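Local coordinates for protein ethylbenzene dehydrogenase alpha-subunit (Aromatoleum aromaticum, PDB 2IVF) that belongs to the molybdopterin oxidoreductase family and carries an iron/sulfur cluster, a molybdenum atom and two pterin guanine dinucleotide cofactors as part of a multi-subunit assembly, at residues E106-Q111 and Y122-C127; V77-H82 and S91-V96; Y259-S264 and S666-F671. All blocks are in the same frame, centred on the assembly; numbering follows the deposited sequence.

Contact 1. Residues E106-Q111 and Y122-C127; sequences EEQAAQ and YNPLGC. With SF4 (iron/sulfur cluster), chain K.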
loop_
_atom_site.group_PDB
_atom_site.type_symbol
_atom_site.label_atom_id
_atom_site.label_comp_id
_atom_site.label_asym_id
_atom_site.label_seq_id
_atom_site.Cartn_x
_atom_site.Cartn_y
_atom_site.Cartn_z
ATOM N N GLU A 106 10.537 -2.166 12.799
ATOM C CA GLU A 106 10.285 -3.563 12.499
ATOM C C GLU A 106 11.033 -3.939 11.229
ATOM O O GLU A 106 11.421 -3.078 10.430
ATOM C CB GLU A 106 8.786 -3.779 12.323
ATOM C CG GLU A 106 8.134 -2.832 11.281
ATOM C CD GLU A 106 7.515 -1.630 11.929
ATOM O OE1 GLU A 106 6.433 -1.754 12.552
ATOM O OE2 GLU A 106 8.090 -0.536 11.820
ATOM N N GLU A 107 11.238 -5.235 11.049
ATOM C CA GLU A 107 11.838 -5.739 9.847
ATOM C C GLU A 107 11.418 -7.188 9.611
ATOM O O GLU A 107 11.322 -7.986 10.562
ATOM C CB GLU A 107 13.364 -5.642 9.973
ATOM C CG GLU A 107 14.124 -6.162 8.753
ATOM C CD GLU A 107 15.593 -5.772 8.663
ATOM O OE1 GLU A 107 16.114 -4.955 9.475
ATOM O OE2 GLU A 107 16.269 -6.320 7.756
ATOM N N GLN A 108 11.292 -7.551 8.339
ATOM C CA GLN A 108 10.828 -8.890 7.988
ATOM C C GLN A 108 11.802 -9.914 8.500
ATOM O O GLN A 108 12.996 -9.762 8.344
ATOM C CB GLN A 108 10.729 -9.090 6.485
ATOM C CG GLN A 108 9.711 -8.218 5.790
ATOM C CD GLN A 108 10.333 -6.961 5.158
ATOM O OE1 GLN A 108 11.120 -6.220 5.810
ATOM N NE2 GLN A 108 9.967 -6.704 3.876
ATOM N N ALA A 109 11.277 -11.001 9.058
ATOM C CA ALA A 109 12.123 -12.099 9.459
ATOM C C ALA A 109 12.616 -12.875 8.239
ATOM O O ALA A 109 13.734 -13.333 8.252
ATOM C CB ALA A 109 11.390 -13.011 10.465
ATOM N N ALA A 110 11.797 -12.984 7.195
ATOM C CA ALA A 110 12.181 -13.682 5.951
ATOM C C ALA A 110 12.577 -15.148 6.269
ATOM O O ALA A 110 13.693 -15.616 5.989
ATOM C CB ALA A 110 13.349 -12.895 5.232
ATOM N N GLN A 111 11.633 -15.853 6.878
ATOM C CA GLN A 111 11.798 -17.234 7.308
ATOM C C GLN A 111 10.599 -18.068 6.824
ATOM O O GLN A 111 10.097 -18.924 7.549
ATOM C CB GLN A 111 11.914 -17.292 8.849
ATOM C CG GLN A 111 13.211 -16.671 9.361
ATOM C CD GLN A 111 13.392 -16.728 10.840
ATOM O OE1 GLN A 111 12.458 -16.687 11.606
ATOM N NE2 GLN A 111 14.638 -16.852 11.255
ATOM N N TYR A 122 8.869 -17.674 -0.101
ATOM C CA TYR A 122 7.944 -16.560 0.074
ATOM C C TYR A 122 8.699 -15.312 0.618
ATOM O O TYR A 122 8.063 -14.285 0.893
ATOM C CB TYR A 122 6.818 -16.909 1.030
ATOM C CG TYR A 122 5.715 -17.766 0.477
ATOM C CD1 TYR A 122 5.902 -19.118 0.307
ATOM C CD2 TYR A 122 4.452 -17.226 0.178
ATOM C CE1 TYR A 122 4.877 -19.931 -0.186
ATOM C CE2 TYR A 122 3.408 -18.044 -0.329
ATOM C CZ TYR A 122 3.631 -19.384 -0.484
ATOM O OH TYR A 122 2.652 -20.220 -0.957
ATOM N N ASN A 123 10.018 -15.405 0.763
ATOM C CA ASN A 123 10.772 -14.378 1.451
ATOM C C ASN A 123 10.956 -13.119 0.613
ATOM O O ASN A 123 11.083 -13.211 -0.605
ATOM C CB ASN A 123 12.113 -14.923 1.816
ATOM C CG ASN A 123 12.013 -15.990 2.868
ATOM O OD1 ASN A 123 11.213 -15.868 3.795
ATOM N ND2 ASN A 123 12.819 -17.022 2.741
ATOM N N PRO A 124 11.074 -11.950 1.257
ATOM C CA PRO A 124 10.963 -11.696 2.682
ATOM C C PRO A 124 9.587 -11.416 3.176
ATOM O O PRO A 124 9.428 -11.209 4.384
ATOM C CB PRO A 124 11.794 -10.421 2.866
ATOM C CG PRO A 124 11.636 -9.661 1.574
ATOM C CD PRO A 124 11.462 -10.728 0.501
ATOM N N LEU A 125 8.625 -11.355 2.261
ATOM C CA LEU A 125 7.291 -10.868 2.579
ATOM C C LEU A 125 7.353 -9.387 2.949
ATOM O O LEU A 125 8.370 -8.728 2.724
ATOM C CB LEU A 125 6.620 -11.703 3.703
ATOM C CG LEU A 125 6.287 -13.167 3.361
ATOM C CD1 LEU A 125 5.942 -13.908 4.660
ATOM C CD2 LEU A 125 5.177 -13.268 2.258
ATOM N N GLY A 126 6.242 -8.860 3.477
ATOM C CA GLY A 126 6.207 -7.506 3.933
ATOM C C GLY A 126 5.720 -6.499 2.899
ATOM O O GLY A 126 5.510 -6.804 1.714
ATOM N N CYS A 127 5.476 -5.292 3.410
ATOM C CA CYS A 127 5.118 -4.162 2.591
ATOM C C CYS A 127 5.491 -2.884 3.307
ATOM O O CYS A 127 5.991 -2.913 4.467
ATOM C CB CYS A 127 3.671 -4.176 2.269
ATOM S SG CYS A 127 2.548 -3.543 3.570
HETATM FE FE1 SF4 K . 1.918 -5.404 4.780
HETATM FE FE2 SF4 K . 2.388 -8.014 5.363
HETATM FE FE3 SF4 K . 1.688 -6.347 7.319
HETATM FE FE4 SF4 K . -0.151 -7.059 5.411
HETATM S S1 SF4 K . 0.738 -8.419 6.987
HETATM S S2 SF4 K . 0.282 -4.907 6.263
HETATM S S3 SF4 K . 1.235 -7.257 3.603
HETATM S S4 SF4 K . 3.637 -6.239 6.096
HETATM O O HOH W 1 8.959 -12.407 6.868
#
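The amide nitrogen NE2 of Gln108 is gripped from two sides of the subunit boundary: it gives one hydrogen bond to Leu125 O, 2.8 Å long and nearly straight at 168°, and another to the backbone oxygen of Gln229 in the beta-subunit. The contact sits at the iron/sulfur cluster of this molybdopterin oxidoreductase, where the end of strand 102-108 meets the loop that carries Cys127, whose SG binds FE1 of the cluster at 2.3 Å. A chi2 of 97° bends the Gln108 chain and brings NE2 to Leu125 O, which lies almost in the plane of the amide, so the bond should help to fix the rotation of the group. Nearer the backbone, Gln108 CB and CG rest against Pro124 O, with CB 3.3 Å from that oxygen. Pro124 follows a cis peptide bond, and its CB meets the methyl CB of Ala110 at 3.8 Å. A water joins the same two residues, accepting from Ala110 N at 2.9 Å and donating to Pro124 O at 2.8 Å. Asn123 OD1 packs close to the carbonyl carbon of Ala110, but its hydrogen bond is made to the backbone nitrogen of Thr112. Trp337 of the beta-subunit packs on both Ala110 and Asn123. Gly126 runs past Gln108 toward the cluster with positive phi, and its CA approaches S4 of the cluster to 3.6 Å.

Contact 2. Residues V77-H82 and S91-V96; sequences VNWGSH and SCKFYV. With SF4 (iron/sulfur cluster), chain K.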
loop_
_atom_site.group_PDB
_atom_site.type_symbol
_atom_site.label_atom_id
_atom_site.label_comp_id
_atom_site.label_asym_id
_atom_site.label_seq_id
_atom_site.Cartn_x
_atom_site.Cartn_y
_atom_site.Cartn_z
ATOM N N VAL A 77 13.698 -7.912 20.898
ATOM C CA VAL A 77 13.015 -8.168 19.643
ATOM C C VAL A 77 11.966 -9.214 19.935
ATOM O O VAL A 77 12.246 -10.206 20.621
ATOM C CB VAL A 77 13.967 -8.677 18.531
ATOM C CG1 VAL A 77 13.173 -8.942 17.278
ATOM C CG2 VAL A 77 15.114 -7.675 18.278
ATOM N N ASN A 78 10.765 -8.960 19.445
ATOM C CA ASN A 78 9.618 -9.886 19.519
ATOM C C ASN A 78 9.061 -10.141 18.132
ATOM O O ASN A 78 9.362 -9.401 17.193
ATOM C CB ASN A 78 8.498 -9.229 20.326
ATOM C CG ASN A 78 8.899 -8.964 21.778
ATOM O OD1 ASN A 78 9.431 -7.923 22.091
ATOM N ND2 ASN A 78 8.615 -9.895 22.654
ATOM N N TRP A 79 8.173 -11.127 18.019
ATOM C CA TRP A 79 7.470 -11.354 16.789
ATOM C C TRP A 79 6.312 -10.384 16.638
ATOM O O TRP A 79 5.579 -10.111 17.571
ATOM C CB TRP A 79 6.867 -12.772 16.738
ATOM C CG TRP A 79 7.829 -13.875 16.687
ATOM C CD1 TRP A 79 7.849 -14.956 17.501
ATOM C CD2 TRP A 79 8.916 -14.026 15.789
ATOM N NE1 TRP A 79 8.857 -15.815 17.122
ATOM C CE2 TRP A 79 9.530 -15.262 16.078
ATOM C CE3 TRP A 79 9.418 -13.250 14.729
ATOM C CZ2 TRP A 79 10.635 -15.726 15.388
ATOM C CZ3 TRP A 79 10.505 -13.731 14.036
ATOM C CH2 TRP A 79 11.089 -14.949 14.357
ATOM N N GLY A 80 6.159 -9.861 15.427
ATOM C CA GLY A 80 4.986 -9.085 15.117
ATOM C C GLY A 80 4.517 -9.282 13.695
ATOM O O GLY A 80 5.209 -9.814 12.843
ATOM N N SER A 81 3.275 -8.884 13.496
ATOM C CA SER A 81 2.651 -8.788 12.201
ATOM C C SER A 81 1.497 -7.789 12.356
ATOM O O SER A 81 1.359 -7.152 13.424
ATOM C CB SER A 81 2.158 -10.145 11.672
ATOM O OG SER A 81 1.939 -10.066 10.281
ATOM N N HIS A 82 0.705 -7.625 11.299
ATOM C CA HIS A 82 -0.373 -6.624 11.233
ATOM C C HIS A 82 -1.722 -7.317 10.985
ATOM O O HIS A 82 -1.795 -8.227 10.189
ATOM C CB HIS A 82 0.033 -5.612 10.156
ATOM C CG HIS A 82 1.501 -5.290 10.198
ATOM N ND1 HIS A 82 2.414 -5.739 9.254
ATOM C CD2 HIS A 82 2.234 -4.692 11.165
ATOM C CE1 HIS A 82 3.634 -5.392 9.624
ATOM N NE2 HIS A 82 3.551 -4.728 10.767
ATOM N N SER A 91 0.302 -11.981 6.197
ATOM C CA SER A 91 0.747 -12.807 7.316
ATOM C C SER A 91 2.242 -12.795 7.390
ATOM O O SER A 91 2.891 -13.831 7.613
ATOM C CB SER A 91 0.288 -14.288 7.254
ATOM O OG SER A 91 -1.082 -14.347 7.426
ATOM N N CYS A 92 2.772 -11.597 7.219
ATOM C CA CYS A 92 4.194 -11.383 7.205
ATOM C C CYS A 92 4.749 -11.330 8.588
ATOM O O CYS A 92 4.292 -10.515 9.374
ATOM C CB CYS A 92 4.462 -10.047 6.534
ATOM S SG CYS A 92 3.648 -9.805 4.983
ATOM N N LYS A 93 5.740 -12.179 8.880
ATOM C CA LYS A 93 6.380 -12.240 10.168
ATOM C C LYS A 93 7.490 -11.189 10.251
ATOM O O LYS A 93 8.394 -11.168 9.394
ATOM C CB LYS A 93 6.976 -13.609 10.399
ATOM C CG LYS A 93 7.467 -13.795 11.868
ATOM C CD LYS A 93 7.796 -15.269 12.195
ATOM C CE LYS A 93 9.023 -15.752 11.408
ATOM N NZ LYS A 93 9.664 -16.991 11.950
ATOM N N PHE A 94 7.388 -10.320 11.245
ATOM C CA PHE A 94 8.397 -9.297 11.488
ATOM C C PHE A 94 9.083 -9.461 12.815
ATOM O O PHE A 94 8.509 -9.953 13.781
ATOM C CB PHE A 94 7.772 -7.911 11.499
ATOM C CG PHE A 94 7.505 -7.347 10.126
ATOM C CD1 PHE A 94 6.547 -7.878 9.350
ATOM C CD2 PHE A 94 8.268 -6.304 9.619
ATOM C CE1 PHE A 94 6.284 -7.371 8.112
ATOM C CE2 PHE A 94 8.012 -5.793 8.378
ATOM C CZ PHE A 94 7.022 -6.342 7.615
ATOM N N TYR A 95 10.301 -8.962 12.841
ATOM C CA TYR A 95 11.006 -8.684 14.071
ATOM C C TYR A 95 10.527 -7.322 14.449
ATOM O O TYR A 95 10.546 -6.406 13.623
ATOM C CB TYR A 95 12.476 -8.624 13.832
ATOM C CG TYR A 95 13.094 -9.920 13.461
ATOM C CD1 TYR A 95 12.954 -11.055 14.287
ATOM C CD2 TYR A 95 13.885 -10.025 12.324
ATOM C CE1 TYR A 95 13.543 -12.251 13.945
ATOM C CE2 TYR A 95 14.506 -11.178 12.030
ATOM C CZ TYR A 95 14.328 -12.294 12.825
ATOM O OH TYR A 95 14.929 -13.477 12.478
ATOM N N VAL A 96 10.046 -7.208 15.672
ATOM C CA VAL A 96 9.645 -5.930 16.266
ATOM C C VAL A 96 10.699 -5.528 17.266
ATOM O O VAL A 96 10.959 -6.251 18.268
ATOM C CB VAL A 96 8.257 -6.048 16.932
ATOM C CG1 VAL A 96 7.821 -4.670 17.602
ATOM C CG2 VAL A 96 7.249 -6.507 15.839
HETATM FE FE1 SF4 K . 1.918 -5.404 4.780
HETATM FE FE2 SF4 K . 2.388 -8.014 5.363
HETATM FE FE3 SF4 K . 1.688 -6.347 7.319
HETATM FE FE4 SF4 K . -0.151 -7.059 5.411
HETATM S S1 SF4 K . 0.738 -8.419 6.987
HETATM S S2 SF4 K . 0.282 -4.907 6.263
HETATM S S3 SF4 K . 1.235 -7.257 3.603
HETATM S S4 SF4 K . 3.637 -6.239 6.096
#
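Four backbone hydrogen bonds tie Asn78 to Val96 and Gly80 to Phe94, each pair bonded in both directions; the shortest runs from Phe94 N to Gly80 O at 2.7 Å. Beyond the last pair, Ser81 takes over with its side chain: OG donates to Cys92 O at 2.6 Å, coming from above the carbonyl plane. The Trp79 and Tyr95 rings share one face of the ladder; Phe94 lies on the other. Lys93 leaves the backbone with CG anti to N (chi1 -170°) and bends at chi3, laying CD over the six-membered ring of Trp79, 3.7 Å from its centroid, while NZ makes an off-centre cation-pi contact and is also hydrogen-bonded to Glu765 O and Gln111 OE1. Trp79 and Tyr95, a non-hydrogen-bonded pair, have near-parallel rings (17°) slid so far apart that they barely overlap. This antiparallel hairpin leads into the iron/sulfur site, supplying two ligands of the cluster: Cys92 SG on FE2 at 2.2 Å and His82 ND1 on FE3. The His82 ring turns its edge to the face of Phe94, T-shaped with planes at 64°, and its NE2 is bonded to Tyr656 OH. Val77 CG1 packs on Tyr95 CB at 3.5 Å, and Val96 CG2 lies 3.5 Å from Gly80 CA.

Contact 3. Residues Y259-S264 and S666-F671; sequences YTYPSS and SGNPFF. With MGD (2-amino-5,6-dimercapto-7-methyl-3,7,8a,9-tetrahydro-8-oxa-1,3,9,10-tetraaza-anthracen-4-one guanosine dinucleotide), chain M.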
loop_
_atom_site.group_PDB
_atom_site.type_symbol
_atom_site.label_atom_id
_atom_site.label_comp_id
_atom_site.label_asym_id
_atom_site.label_seq_id
_atom_site.Cartn_x
_atom_site.Cartn_y
_atom_site.Cartn_z
ATOM N N TYR A 259 -0.430 -2.800 -6.003
ATOM C CA TYR A 259 -0.976 -2.179 -4.812
ATOM C C TYR A 259 -1.364 -3.187 -3.745
ATOM O O TYR A 259 -1.075 -3.008 -2.553
ATOM C CB TYR A 259 -2.250 -1.396 -5.138
ATOM C CG TYR A 259 -2.021 -0.033 -5.745
ATOM C CD1 TYR A 259 -0.888 0.253 -6.517
ATOM C CD2 TYR A 259 -2.953 0.955 -5.579
ATOM C CE1 TYR A 259 -0.708 1.525 -7.051
ATOM C CE2 TYR A 259 -2.787 2.233 -6.091
ATOM C CZ TYR A 259 -1.673 2.515 -6.832
ATOM O OH TYR A 259 -1.550 3.783 -7.350
ATOM N N THR A 260 -2.029 -4.245 -4.175
ATOM C CA THR A 260 -2.846 -5.041 -3.252
ATOM C C THR A 260 -2.251 -6.378 -2.766
ATOM O O THR A 260 -2.789 -6.984 -1.830
ATOM C CB THR A 260 -4.248 -5.275 -3.865
ATOM O OG1 THR A 260 -4.136 -6.177 -4.967
ATOM C CG2 THR A 260 -4.851 -3.946 -4.283
ATOM N N TYR A 261 -1.110 -6.788 -3.311
ATOM C CA TYR A 261 -0.442 -8.031 -2.874
ATOM C C TYR A 261 1.037 -7.911 -2.990
ATOM O O TYR A 261 1.697 -8.763 -3.571
ATOM C CB TYR A 261 -0.967 -9.208 -3.719
ATOM C CG TYR A 261 -0.809 -10.607 -3.143
ATOM C CD1 TYR A 261 -0.444 -10.843 -1.835
ATOM C CD2 TYR A 261 -1.106 -11.699 -3.931
ATOM C CE1 TYR A 261 -0.359 -12.134 -1.336
ATOM C CE2 TYR A 261 -1.032 -12.963 -3.450
ATOM C CZ TYR A 261 -0.694 -13.187 -2.141
ATOM O OH TYR A 261 -0.653 -14.475 -1.694
ATOM N N PRO A 262 1.607 -6.843 -2.392
ATOM C CA PRO A 262 3.050 -6.635 -2.522
ATOM C C PRO A 262 3.888 -7.705 -1.874
ATOM O O PRO A 262 4.986 -7.931 -2.319
ATOM C CB PRO A 262 3.288 -5.280 -1.864
ATOM C CG PRO A 262 2.110 -5.073 -0.924
ATOM C CD PRO A 262 0.958 -5.795 -1.584
ATOM N N SER A 263 3.354 -8.407 -0.861
ATOM C CA SER A 263 4.139 -9.444 -0.194
ATOM C C SER A 263 4.421 -10.601 -1.125
ATOM O O SER A 263 5.425 -11.278 -0.916
ATOM C CB SER A 263 3.480 -9.978 1.088
ATOM O OG SER A 263 2.227 -10.549 0.846
ATOM N N SER A 264 3.563 -10.823 -2.129
ATOM C CA SER A 264 3.731 -11.991 -2.995
ATOM C C SER A 264 3.673 -11.707 -4.473
ATOM O O SER A 264 3.727 -12.615 -5.289
ATOM C CB SER A 264 2.809 -13.097 -2.572
ATOM O OG SER A 264 3.232 -13.582 -1.290
ATOM N N SER A 666 -5.447 -19.024 1.326
ATOM C CA SER A 666 -4.587 -19.820 0.461
ATOM C C SER A 666 -3.350 -19.091 -0.079
ATOM O O SER A 666 -2.307 -19.731 -0.266
ATOM C CB SER A 666 -5.411 -20.380 -0.713
ATOM O OG SER A 666 -5.976 -19.343 -1.477
ATOM N N GLY A 667 -3.474 -17.783 -0.324
ATOM C CA GLY A 667 -2.451 -17.027 -1.032
ATOM C C GLY A 667 -1.107 -17.092 -0.342
ATOM O O GLY A 667 -0.128 -17.488 -0.949
ATOM N N ASN A 668 -1.090 -16.713 0.947
ATOM C CA ASN A 668 0.093 -16.775 1.787
ATOM C C ASN A 668 -0.345 -17.657 2.952
ATOM O O ASN A 668 -0.828 -17.149 3.949
ATOM C CB ASN A 668 0.500 -15.413 2.325
ATOM C CG ASN A 668 1.164 -14.516 1.318
ATOM O OD1 ASN A 668 1.148 -14.738 0.089
ATOM N ND2 ASN A 668 1.808 -13.476 1.851
ATOM N N PRO A 669 -0.254 -18.974 2.775
ATOM C CA PRO A 669 -0.983 -19.940 3.601
ATOM C C PRO A 669 -0.303 -20.348 4.922
ATOM O O PRO A 669 -0.068 -21.542 5.200
ATOM C CB PRO A 669 -1.142 -21.118 2.661
ATOM C CG PRO A 669 0.129 -21.082 1.830
ATOM C CD PRO A 669 0.557 -19.652 1.720
ATOM N N PHE A 670 -0.100 -19.352 5.775
ATOM C CA PHE A 670 0.591 -19.537 7.056
ATOM C C PHE A 670 0.027 -18.553 8.028
ATOM O O PHE A 670 -0.249 -17.379 7.655
ATOM C CB PHE A 670 2.133 -19.331 6.947
ATOM C CG PHE A 670 2.565 -18.405 5.846
ATOM C CD1 PHE A 670 2.675 -17.036 6.054
ATOM C CD2 PHE A 670 2.913 -18.910 4.606
ATOM C CE1 PHE A 670 3.059 -16.187 5.024
ATOM C CE2 PHE A 670 3.291 -18.088 3.561
ATOM C CZ PHE A 670 3.405 -16.710 3.773
ATOM N N PHE A 671 -0.164 -19.017 9.269
ATOM C CA PHE A 671 -0.585 -18.143 10.362
ATOM C C PHE A 671 0.632 -17.580 11.041
ATOM O O PHE A 671 1.642 -18.277 11.217
ATOM C CB PHE A 671 -1.319 -18.959 11.416
ATOM C CG PHE A 671 -2.715 -19.272 11.070
ATOM C CD1 PHE A 671 -3.020 -20.299 10.200
ATOM C CD2 PHE A 671 -3.744 -18.527 11.612
ATOM C CE1 PHE A 671 -4.343 -20.601 9.888
ATOM C CE2 PHE A 671 -5.068 -18.820 11.312
ATOM C CZ PHE A 671 -5.353 -19.864 10.446
HETATM P PB MGD M . -8.884 -3.768 -6.586
HETATM O O1B MGD M . -7.873 -2.992 -5.818
HETATM O O2B MGD M . -10.276 -3.255 -6.504
HETATM O O3B MGD M . -8.957 -5.310 -6.266
HETATM O O3A MGD M . -7.545 -5.792 -4.201
HETATM P PA MGD M . -7.848 -6.338 -5.669
HETATM O O1A MGD M . -6.566 -6.293 -6.380
HETATM O O2A MGD M . -8.550 -7.606 -5.594
HETATM O "O5'" MGD M . -8.468 -3.813 -8.138
HETATM C "C5'" MGD M . -8.180 -2.585 -8.821
HETATM C "C4'" MGD M . -8.125 -2.825 -10.328
HETATM O "O4'" MGD M . -9.422 -3.134 -10.818
HETATM C "C3'" MGD M . -7.848 -1.449 -10.887
HETATM O "O3'" MGD M . -6.437 -1.335 -11.030
HETATM C "C2'" MGD M . -8.571 -1.481 -12.239
HETATM O "O2'" MGD M . -7.608 -1.429 -13.308
HETATM C "C1'" MGD M . -9.322 -2.823 -12.217
HETATM N N9 MGD M . -10.679 -2.629 -12.779
HETATM C C8 MGD M . -11.621 -1.750 -12.404
HETATM N N7 MGD M . -12.736 -1.914 -13.125
HETATM C C5 MGD M . -12.486 -2.946 -13.972
HETATM C C6 MGD M . -13.179 -3.598 -14.982
HETATM O O6 MGD M . -14.321 -3.309 -15.360
HETATM N N1 MGD M . -12.533 -4.657 -15.628
HETATM C C2 MGD M . -11.227 -5.087 -15.349
HETATM N N2 MGD M . -10.672 -6.131 -16.056
HETATM N N3 MGD M . -10.586 -4.458 -14.354
HETATM C C4 MGD M . -11.178 -3.409 -13.706
HETATM C C10 MGD M . -8.545 -5.674 -3.256
HETATM C C11 MGD M . -8.055 -6.284 -1.966
HETATM O O11 MGD M . -6.907 -5.634 -1.605
HETATM C C12 MGD M . -9.088 -6.300 -0.829
HETATM S S12 MGD M . -10.805 -6.517 -1.137
HETATM C C13 MGD M . -8.666 -6.146 0.468
HETATM S S13 MGD M . -9.828 -6.192 1.748
HETATM C C14 MGD M . -7.226 -5.919 0.777
HETATM N N15 MGD M . -7.066 -4.453 0.994
HETATM C C16 MGD M . -5.847 -3.801 0.723
HETATM C C17 MGD M . -5.613 -2.488 1.044
HETATM O O17 MGD M . -6.496 -1.780 1.585
HETATM N N18 MGD M . -4.355 -1.943 0.719
HETATM C C19 MGD M . -3.366 -2.665 0.126
HETATM N N19 MGD M . -2.202 -2.042 -0.145
HETATM N N20 MGD M . -3.646 -3.934 -0.205
HETATM C C21 MGD M . -4.821 -4.506 0.104
HETATM N N22 MGD M . -5.074 -5.829 -0.241
HETATM C C23 MGD M . -6.396 -6.335 -0.470
#
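Asn668 OD1 accepts two hydroxyl hydrogen bonds, from Tyr261 OH at 2.5 Å and from Ser264 OG at 2.8 Å. The donors reach the oxygen from opposite faces of the amide plane: the tyrosine hydroxyl stands well above it, 45° out, whereas the serine is tilted less. On the other arm of the amide, ND2 donates to Ser263 OG at 3.1 Å with a bent angle of 136°, and also to Gly90 O, itself part of the iron/sulfur pocket. Three side chains of the turn after helix 257-260 thus converge on a single asparagine. Tyr261 is the first residue to leave the helix, and its chi1 of -159°, with CG anti to the backbone N, carries the ring across to Asn668. Ser264 CB lies over one face of that ring, toward its rim, and a backbone bond from Ser264 N to Tyr261 O closes the turn. Tyr261 OH also lies beside the carbonyl carbon of Gly667, and Asn668 leads into an inverse gamma turn centred on Pro669. Leu125 packs on Asn668, and the ring of Trp257 meets Tyr261 edge-to-face. At the helical end the same segment holds the MGD cofactor: Thr260 OG1 donates to O1A at 2.8 Å, while Tyr259 O and Thr260 O accept from N19 and N22 of the cofactor. The donors on OD1 and acceptors at ND2 probably fix the orientation of the buried amide, which joins the turn following the MGD-binding helix end to a loop some 400 residues further along the chain.

Along the chain the three contacts come in series: both segments of contact 2 precede those of contact 1, and contact 3 pairs segments far downstream. Contacts 1 and 2, with centres about 9 Å apart, share the three-stranded antiparallel sheet of 76-80, 94-99 and 102-108, in which strand 94-99 is the middle one; they also share the iron/sulfur cluster, each supplying part of its ligands. The centre of contact 3 lies about 11 Å from the centre of contact 1 and about 15 Å from that of contact 2, and it touches both through Asn668, Pro262, Ser263 and Phe670. It thereby places the MGD-binding end of helix 257-260 close to the cluster-binding segments, so the two cofactor sites adjoin within one buried region.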